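Local coordinates for protein possible glutathione S-transferase (Rhodopseudomonas palustris, PDB 3M8N) that probably acts as a glutathione transferase, joining glutathione to electrophilic substrates, at residues N186-L189 against R190-Q194. Numbering follows the deposited sequence.
Sequences NAWL and RRVEQ
Trp188 and Val192 lie side by side one turn apart on helix 183-193, in the all-helical C-terminal domain of the glutathione S-transferase fold. Val192 CG2 sits over one face of the indole. It makes a CH-pi contact, 4.1 Å from the centroid of the five-membered ring. With chi1 at 172°, Trp188 CG stands opposite the backbone N and beside the carbonyl carbon. The ring projects outward and partly forward, where Val192 CG2 can sit over it. Asp162 accepts a hydrogen bond from Trp188 NE1, which ties this face of the helix to helix 160-169. Phe153 packs edge-to-face on the ring.

Arg191 crosses Trp188 at about a right angle. Its guanidinium is turned 49° from the indole plane. NH1 lies at the ring edge near its plane, 4.2 Å from Trp188 CD1 and 3.6 Å from Trp188 CB. The chain bends at chi3, folding the group back over the Ala187 carbonyl. Arg190 bends likewise, and one guanidinium face lies over Asn186 O.

Four i to i+4 backbone hydrogen bonds join the two segments. Glu193 OE2 is hydrogen-bonded to Tyr166 of helix 160-169. In the last of the four backbone bonds, Glu193 N meets Leu189 O at 3.0 Å.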
loop_
_atom_site.group_PDB
_atom_site.type_symbol
_atom_site.label_atom_id
_atom_site.label_comp_id
_atom_site.label_asym_id
_atom_site.label_seq_id
_atom_site.Cartn_x
_atom_site.Cartn_y
_atom_site.Cartn_z
ATOM N N ASN A 186 -1.842 21.627 -5.668
ATOM C CA ASN A 186 -3.161 22.116 -5.889
ATOM C C ASN A 186 -3.548 22.123 -7.368
ATOM O O ASN A 186 -4.705 21.949 -7.716
ATOM C CB ASN A 186 -3.240 23.527 -5.314
ATOM C CG ASN A 186 -3.248 23.577 -3.749
ATOM O OD1 ASN A 186 -2.403 24.261 -3.148
ATOM N ND2 ASN A 186 -4.235 22.924 -3.109
ATOM N N ALA A 187 -2.571 22.321 -8.240
ATOM C CA ALA A 187 -2.801 22.291 -9.691
ATOM C C ALA A 187 -3.150 20.880 -10.123
ATOM O O ALA A 187 -4.032 20.667 -10.958
ATOM C CB ALA A 187 -1.544 22.795 -10.471
ATOM N N TRP A 188 -2.446 19.923 -9.514
ATOM C CA TRP A 188 -2.718 18.477 -9.672
ATOM C C TRP A 188 -4.158 18.066 -9.257
ATOM O O TRP A 188 -4.886 17.409 -10.011
ATOM C CB TRP A 188 -1.623 17.644 -8.961
ATOM C CG TRP A 188 -1.951 16.197 -8.916
ATOM C CD1 TRP A 188 -1.815 15.305 -9.912
ATOM C CD2 TRP A 188 -2.522 15.499 -7.826
ATOM N NE1 TRP A 188 -2.242 14.065 -9.516
ATOM C CE2 TRP A 188 -2.678 14.156 -8.227
ATOM C CE3 TRP A 188 -2.902 15.870 -6.539
ATOM C CZ2 TRP A 188 -3.207 13.182 -7.390
ATOM C CZ3 TRP A 188 -3.397 14.905 -5.705
ATOM C CH2 TRP A 188 -3.557 13.566 -6.148
ATOM N N LEU A 189 -4.609 18.532 -8.104
ATOM C CA LEU A 189 -5.990 18.283 -7.676
ATOM C C LEU A 189 -6.971 18.762 -8.667
ATOM O O LEU A 189 -7.922 18.055 -8.949
ATOM C CB LEU A 189 -6.294 18.925 -6.308
ATOM C CG LEU A 189 -5.484 18.473 -5.096
ATOM C CD1 LEU A 189 -5.512 19.526 -3.987
ATOM C CD2 LEU A 189 -6.025 17.142 -4.632
ATOM N N ARG A 190 -6.762 19.974 -9.186
ATOM C CA ARG A 190 -7.654 20.532 -10.203
ATOM C C ARG A 190 -7.551 19.739 -11.463
ATOM O O ARG A 190 -8.541 19.541 -12.099
ATOM C CB ARG A 190 -7.419 22.046 -10.472
ATOM C CG ARG A 190 -7.993 22.999 -9.343
ATOM C CD ARG A 190 -7.847 24.584 -9.560
ATOM N NE ARG A 190 -6.435 24.989 -9.697
ATOM C CZ ARG A 190 -5.629 25.412 -8.707
ATOM N NH1 ARG A 190 -6.075 25.553 -7.454
ATOM N NH2 ARG A 190 -4.366 25.684 -8.982
ATOM N N ARG A 191 -6.369 19.256 -11.836
ATOM C CA ARG A 191 -6.240 18.458 -13.052
ATOM C C ARG A 191 -7.052 17.169 -12.967
ATOM O O ARG A 191 -7.765 16.784 -13.896
ATOM C CB ARG A 191 -4.785 18.158 -13.203
ATOM C CG ARG A 191 -4.349 17.796 -14.528
ATOM C CD ARG A 191 -2.822 17.594 -14.535
ATOM N NE ARG A 191 -2.121 18.858 -14.435
ATOM C CZ ARG A 191 -1.332 19.279 -13.445
ATOM N NH1 ARG A 191 -1.034 18.544 -12.395
ATOM N NH2 ARG A 191 -0.819 20.504 -13.527
ATOM N N VAL A 192 -6.988 16.525 -11.825
ATOM C CA VAL A 192 -7.805 15.368 -11.527
ATOM C C VAL A 192 -9.285 15.643 -11.556
ATOM O O VAL A 192 -10.043 14.928 -12.166
ATOM C CB VAL A 192 -7.405 14.700 -10.171
ATOM C CG1 VAL A 192 -8.346 13.582 -9.861
ATOM C CG2 VAL A 192 -6.031 14.173 -10.287
ATOM N N GLU A 193 -9.709 16.681 -10.879
ATOM C CA GLU A 193 -11.090 17.130 -10.992
ATOM C C GLU A 193 -11.604 17.487 -12.399
ATOM O O GLU A 193 -12.767 17.518 -12.563
ATOM C CB GLU A 193 -11.377 18.244 -9.992
ATOM C CG GLU A 193 -10.966 17.882 -8.632
ATOM C CD GLU A 193 -10.631 19.020 -7.784
ATOM O OE1 GLU A 193 -10.636 20.175 -8.237
ATOM O OE2 GLU A 193 -10.351 18.774 -6.615
ATOM N N GLN A 194 -10.748 17.737 -13.389
ATOM C CA GLN A 194 -11.243 18.161 -14.684
ATOM C C GLN A 194 -11.241 17.046 -15.668
ATOM O O GLN A 194 -11.591 17.297 -16.837
ATOM C CB GLN A 194 -10.482 19.323 -15.345
ATOM C CG GLN A 194 -9.798 20.262 -14.443
ATOM C CD GLN A 194 -10.520 21.550 -14.105
ATOM O OE1 GLN A 194 -11.453 21.549 -13.310
ATOM N NE2 GLN A 194 -9.982 22.674 -14.591
#